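Pyridoxamine 5-phosphate-dependent dehydrase (Escherichia coli, PDB 3B8X) removes the C3'-hydroxyl group of GDP-4-keto-6-deoxy-D-mannose by a combined transamination and deoxygenation, a step in L-colitose biosynthesis for the O-antigen. Local coordinates at residues B[64-76]-B[204-216]. The protein carries 1 engineered substitution. Numbering follows the deposited sequence.
Sequences LMIAALFFTKKPR and DEEIYHILLCIRA
Ala68 sits at the middle of the apolar centre, its CB 3.6 Å from CG2 of Ile210 and backed by CD2 of Leu211. The axes of segments 64-68 and 205-214 come within 9.8 Å, with 114° between their directions. Toward the end of helix 205-214, Leu64 and Ile214 run alongside one another in opposite senses, CD2 of Leu64 against CD1 of Ile214, and CD1 of Leu64 lies 3.6 Å from CA of Arg215. With chi1 at 61°, CG1 of Ile214 is flanked by both the backbone N and the carbonyl carbon, and CD1 reaches Leu64, Ala67 and Ala68. CB of Phe71 meets CG2 of Ile210, which lies at the ring's edge near its plane; Tyr349 of the second subunit meets the same ring edge-to-face. Farther out, CG2 of Thr72 presses on CD1 of Ile210, tight at 3.2 Å. At the polar edge, the extended chain of Glu206 carries its carboxylate to the loop: OE2 accepts from Lys73 N (2.7 Å, nearly straight at 173°) through its syn lone pair, while OE1 faces the guanidinium edge of Arg76 in a salt bridge and accepts from a water that in turn accepts from Lys74 N. Arg76 NH2 also reaches Asp204 OD2 (3.2 Å), from above the carboxylate plane. Asp204 is the N-cap of helix 205-214, its OD1 accepting from Ile207 N. Two helices thus pack crosswise beside the mixed sheet of the PLP-dependent aminotransferase fold, and a salt-bridge network ties the loop after helix 58-68 to the N-terminal end of helix 205-214.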
loop_
_atom_site.group_PDB
_atom_site.type_symbol
_atom_site.label_atom_id
_atom_site.label_comp_id
_atom_site.label_asym_id
_atom_site.label_seq_id
_atom_site.Cartn_x
_atom_site.Cartn_y
_atom_site.Cartn_z
ATOM N N LEU B 64 3.242 -8.139 -1.770
ATOM C CA LEU B 64 2.577 -9.349 -1.249
ATOM C C LEU B 64 3.141 -10.630 -1.826
ATOM O O LEU B 64 3.115 -11.661 -1.136
ATOM C CB LEU B 64 1.054 -9.298 -1.459
ATOM C CG LEU B 64 0.237 -8.219 -0.697
ATOM C CD1 LEU B 64 -1.225 -8.547 -0.437
ATOM C CD2 LEU B 64 0.869 -7.799 0.596
ATOM N N MET B 65 3.540 -10.610 -3.101
ATOM C CA MET B 65 4.096 -11.822 -3.723
ATOM C C MET B 65 5.291 -12.302 -2.917
ATOM O O MET B 65 5.366 -13.473 -2.536
ATOM C CB MET B 65 4.468 -11.587 -5.184
ATOM C CG MET B 65 5.072 -12.781 -5.768
ATOM S SD MET B 65 5.280 -12.582 -7.558
ATOM C CE MET B 65 6.438 -11.188 -7.736
ATOM N N ILE B 66 6.227 -11.395 -2.636
ATOM C CA ILE B 66 7.423 -11.734 -1.827
ATOM C C ILE B 66 7.082 -12.090 -0.371
ATOM O O ILE B 66 7.557 -13.057 0.216
ATOM C CB ILE B 66 8.438 -10.541 -1.838
ATOM C CG1 ILE B 66 8.817 -10.228 -3.276
ATOM C CG2 ILE B 66 9.664 -10.858 -1.006
ATOM C CD1 ILE B 66 9.285 -11.477 -4.040
ATOM N N ALA B 67 6.281 -11.257 0.257
ATOM C CA ALA B 67 5.933 -11.506 1.645
ATOM C C ALA B 67 5.295 -12.866 1.881
ATOM O O ALA B 67 5.585 -13.576 2.853
ATOM C CB ALA B 67 5.009 -10.429 2.098
ATOM N N ALA B 68 4.333 -13.211 1.044
ATOM C CA ALA B 68 3.668 -14.483 1.249
ATOM C C ALA B 68 4.613 -15.672 1.383
ATOM O O ALA B 68 4.304 -16.602 2.096
ATOM C CB ALA B 68 2.688 -14.726 0.140
ATOM N N LEU B 69 5.731 -15.658 0.662
ATOM C CA LEU B 69 6.675 -16.757 0.689
ATOM C C LEU B 69 7.343 -16.975 2.040
ATOM O O LEU B 69 7.937 -18.014 2.295
ATOM C CB LEU B 69 7.734 -16.588 -0.395
ATOM C CG LEU B 69 7.158 -16.559 -1.808
ATOM C CD1 LEU B 69 8.167 -16.065 -2.855
ATOM C CD2 LEU B 69 6.566 -17.902 -2.162
ATOM N N PHE B 70 7.200 -16.003 2.926
ATOM C CA PHE B 70 7.801 -16.099 4.241
ATOM C C PHE B 70 6.808 -16.702 5.209
ATOM O O PHE B 70 7.152 -17.062 6.330
ATOM C CB PHE B 70 8.226 -14.707 4.729
ATOM C CG PHE B 70 9.447 -14.169 4.038
ATOM C CD1 PHE B 70 9.395 -13.801 2.692
ATOM C CD2 PHE B 70 10.655 -14.022 4.741
ATOM C CE1 PHE B 70 10.532 -13.371 2.039
ATOM C CE2 PHE B 70 11.814 -13.625 4.093
ATOM C CZ PHE B 70 11.752 -13.240 2.750
ATOM N N PHE B 71 5.561 -16.767 4.765
ATOM C CA PHE B 71 4.424 -17.107 5.611
ATOM C C PHE B 71 3.824 -18.452 5.339
ATOM O O PHE B 71 2.862 -18.849 5.985
ATOM C CB PHE B 71 3.350 -15.982 5.602
ATOM C CG PHE B 71 3.899 -14.624 5.965
ATOM C CD1 PHE B 71 3.648 -13.520 5.183
ATOM C CD2 PHE B 71 4.719 -14.460 7.069
ATOM C CE1 PHE B 71 4.193 -12.294 5.526
ATOM C CE2 PHE B 71 5.297 -13.247 7.390
ATOM C CZ PHE B 71 5.033 -12.158 6.620
ATOM N N THR B 72 4.415 -19.210 4.428
ATOM C CA THR B 72 3.802 -20.506 4.198
ATOM C C THR B 72 4.186 -21.378 5.402
ATOM O O THR B 72 5.191 -21.118 6.064
ATOM C CB THR B 72 4.342 -21.082 2.920
ATOM O OG1 THR B 72 5.737 -20.751 2.852
ATOM C CG2 THR B 72 3.587 -20.444 1.722
ATOM N N LYS B 73 3.360 -22.375 5.711
ATOM C CA LYS B 73 3.583 -23.303 6.840
ATOM C C LYS B 73 5.018 -23.859 6.919
ATOM O O LYS B 73 5.650 -23.827 7.983
ATOM C CB LYS B 73 2.524 -24.392 6.838
ATOM C CG LYS B 73 1.083 -23.870 6.948
ATOM C CD LYS B 73 0.898 -23.146 8.279
ATOM C CE LYS B 73 -0.408 -22.372 8.362
ATOM N NZ LYS B 73 -0.617 -21.889 9.762
ATOM N N LYS B 74 5.552 -24.295 5.772
ATOM C CA LYS B 74 6.966 -24.597 5.587
ATOM C C LYS B 74 7.387 -23.300 4.847
ATOM O O LYS B 74 6.993 -23.120 3.693
ATOM C CB LYS B 74 7.118 -25.794 4.634
ATOM C CG LYS B 74 8.548 -26.221 4.390
ATOM C CD LYS B 74 8.600 -27.639 3.836
ATOM C CE LYS B 74 9.942 -28.316 4.128
ATOM N NZ LYS B 74 10.297 -28.349 5.582
ATOM N N PRO B 75 8.084 -22.367 5.489
ATOM C CA PRO B 75 8.426 -21.102 4.818
ATOM C C PRO B 75 9.217 -21.308 3.556
ATOM O O PRO B 75 10.261 -21.938 3.564
ATOM C CB PRO B 75 9.333 -20.406 5.821
ATOM C CG PRO B 75 8.901 -20.958 7.149
ATOM C CD PRO B 75 8.550 -22.396 6.888
ATOM N N ARG B 76 8.750 -20.740 2.461
ATOM C CA ARG B 76 9.460 -20.920 1.210
ATOM C C ARG B 76 10.687 -20.054 0.991
ATOM O O ARG B 76 11.482 -20.365 0.108
ATOM C CB ARG B 76 8.506 -20.874 0.046
ATOM C CG ARG B 76 7.757 -22.176 -0.150
ATOM C CD ARG B 76 6.274 -21.953 -0.244
ATOM N NE ARG B 76 5.743 -22.722 -1.366
ATOM C CZ ARG B 76 4.502 -23.197 -1.464
ATOM N NH1 ARG B 76 3.589 -22.981 -0.514
ATOM N NH2 ARG B 76 4.169 -23.888 -2.546
ATOM N N ASP B 204 -1.819 -21.941 -6.356
ATOM C CA ASP B 204 -1.634 -22.422 -5.006
ATOM C C ASP B 204 -2.666 -21.909 -4.002
ATOM O O ASP B 204 -2.712 -20.720 -3.681
ATOM C CB ASP B 204 -0.216 -22.077 -4.551
ATOM C CG ASP B 204 0.200 -22.857 -3.317
ATOM O OD1 ASP B 204 -0.361 -22.611 -2.210
ATOM O OD2 ASP B 204 1.061 -23.755 -3.459
ATOM N N GLU B 205 -3.466 -22.827 -3.476
ATOM C CA GLU B 205 -4.484 -22.483 -2.493
ATOM C C GLU B 205 -3.931 -21.913 -1.197
ATOM O O GLU B 205 -4.593 -21.055 -0.613
ATOM C CB GLU B 205 -5.410 -23.663 -2.208
ATOM C CG GLU B 205 -6.490 -23.352 -1.167
ATOM C CD GLU B 205 -7.494 -24.501 -1.016
ATOM O OE1 GLU B 205 -7.038 -25.659 -1.111
ATOM O OE2 GLU B 205 -8.700 -24.231 -0.802
ATOM N N GLU B 206 -2.755 -22.376 -0.738
ATOM C CA GLU B 206 -2.145 -21.827 0.501
ATOM C C GLU B 206 -1.685 -20.383 0.303
ATOM O O GLU B 206 -1.938 -19.501 1.142
ATOM C CB GLU B 206 -0.952 -22.627 1.046
ATOM C CG GLU B 206 -0.492 -22.119 2.440
ATOM C CD GLU B 206 0.833 -22.724 2.896
ATOM O OE1 GLU B 206 1.509 -23.294 2.021
ATOM O OE2 GLU B 206 1.232 -22.573 4.080
ATOM N N ILE B 207 -0.982 -20.174 -0.804
ATOM C CA ILE B 207 -0.520 -18.845 -1.164
ATOM C C ILE B 207 -1.730 -17.917 -1.290
ATOM O O ILE B 207 -1.700 -16.796 -0.802
ATOM C CB ILE B 207 0.243 -18.892 -2.482
ATOM C CG1 ILE B 207 1.561 -19.629 -2.283
ATOM C CG2 ILE B 207 0.569 -17.506 -2.953
ATOM C CD1 ILE B 207 2.628 -18.822 -1.585
ATOM N N TYR B 208 -2.763 -18.368 -2.000
ATOM C CA TYR B 208 -4.032 -17.644 -2.165
ATOM C C TYR B 208 -4.583 -17.201 -0.804
ATOM O O TYR B 208 -4.828 -16.032 -0.538
ATOM C CB TYR B 208 -5.047 -18.595 -2.787
ATOM C CG TYR B 208 -6.401 -17.962 -2.966
ATOM C CD1 TYR B 208 -6.510 -16.662 -3.460
ATOM C CD2 TYR B 208 -7.580 -18.635 -2.649
ATOM C CE1 TYR B 208 -7.739 -16.026 -3.645
ATOM C CE2 TYR B 208 -8.833 -17.993 -2.803
ATOM C CZ TYR B 208 -8.903 -16.710 -3.330
ATOM O OH TYR B 208 -10.105 -16.079 -3.546
ATOM N N HIS B 209 -4.744 -18.137 0.114
ATOM C CA HIS B 209 -5.208 -17.752 1.433
ATOM C C HIS B 209 -4.230 -16.812 2.140
ATOM O O HIS B 209 -4.661 -15.850 2.780
ATOM C CB HIS B 209 -5.511 -19.022 2.261
ATOM C CG HIS B 209 -6.702 -19.771 1.743
ATOM N ND1 HIS B 209 -7.072 -21.025 2.196
ATOM C CD2 HIS B 209 -7.601 -19.432 0.789
ATOM C CE1 HIS B 209 -8.161 -21.411 1.553
ATOM N NE2 HIS B 209 -8.496 -20.468 0.686
ATOM N N ILE B 210 -2.922 -17.045 2.002
ATOM C CA ILE B 210 -1.966 -16.165 2.679
ATOM C C ILE B 210 -2.139 -14.765 2.123
ATOM O O ILE B 210 -2.080 -13.768 2.845
ATOM C CB ILE B 210 -0.501 -16.584 2.455
ATOM C CG1 ILE B 210 -0.135 -17.827 3.300
ATOM C CG2 ILE B 210 0.406 -15.458 2.864
ATOM C CD1 ILE B 210 1.120 -18.653 2.811
ATOM N N LEU B 211 -2.374 -14.698 0.835
ATOM C CA LEU B 211 -2.541 -13.395 0.188
ATOM C C LEU B 211 -3.780 -12.691 0.739
ATOM O O LEU B 211 -3.741 -11.499 1.064
ATOM C CB LEU B 211 -2.629 -13.517 -1.346
ATOM C CG LEU B 211 -1.277 -13.952 -1.950
ATOM C CD1 LEU B 211 -1.403 -14.472 -3.379
ATOM C CD2 LEU B 211 -0.231 -12.795 -1.921
ATOM N N LEU B 212 -4.878 -13.433 0.857
ATOM C CA LEU B 212 -6.133 -12.862 1.356
ATOM C C LEU B 212 -6.000 -12.306 2.761
ATOM O O LEU B 212 -6.662 -11.317 3.121
ATOM C CB LEU B 212 -7.234 -13.901 1.354
ATOM C CG LEU B 212 -7.674 -14.378 -0.039
ATOM C CD1 LEU B 212 -8.626 -15.533 0.175
ATOM C CD2 LEU B 212 -8.344 -13.257 -0.803
ATOM N N CYS B 213 -5.159 -12.953 3.560
ATOM C CA CYS B 213 -4.915 -12.494 4.928
ATOM C C CYS B 213 -4.032 -11.241 5.000
ATOM O O CYS B 213 -4.350 -10.278 5.692
ATOM C CB CYS B 213 -4.233 -13.639 5.692
ATOM S SG CYS B 213 -3.716 -13.263 7.408
ATOM N N ILE B 214 -2.894 -11.269 4.295
ATOM C CA ILE B 214 -1.968 -10.149 4.365
ATOM C C ILE B 214 -2.376 -8.898 3.585
ATOM O O ILE B 214 -1.802 -7.800 3.793
ATOM C CB ILE B 214 -0.544 -10.569 4.117
ATOM C CG1 ILE B 214 -0.417 -11.165 2.704
ATOM C CG2 ILE B 214 -0.066 -11.454 5.243
ATOM C CD1 ILE B 214 1.061 -11.398 2.330
ATOM N N ARG B 215 -3.345 -9.072 2.673
ATOM C CA ARG B 215 -3.836 -7.921 1.903
ATOM C C ARG B 215 -4.590 -7.032 2.853
ATOM O O ARG B 215 -4.741 -5.849 2.608
ATOM C CB ARG B 215 -4.935 -8.295 0.890
ATOM C CG ARG B 215 -5.541 -7.063 0.218
ATOM C CD ARG B 215 -6.427 -7.514 -0.937
ATOM N NE ARG B 215 -7.488 -8.442 -0.498
ATOM C CZ ARG B 215 -8.374 -9.019 -1.312
ATOM N NH1 ARG B 215 -8.299 -8.841 -2.632
ATOM N NH2 ARG B 215 -9.314 -9.816 -0.805
ATOM N N ALA B 216 -5.148 -7.625 3.908
ATOM C CA ALA B 216 -6.005 -6.813 4.756
ATOM C C ALA B 216 -5.800 -7.015 6.242
ATOM O O ALA B 216 -6.489 -7.823 6.857
ATOM C CB ALA B 216 -7.480 -7.064 4.417
HETATM O O HOH W 1 3.695 -24.791 3.265
#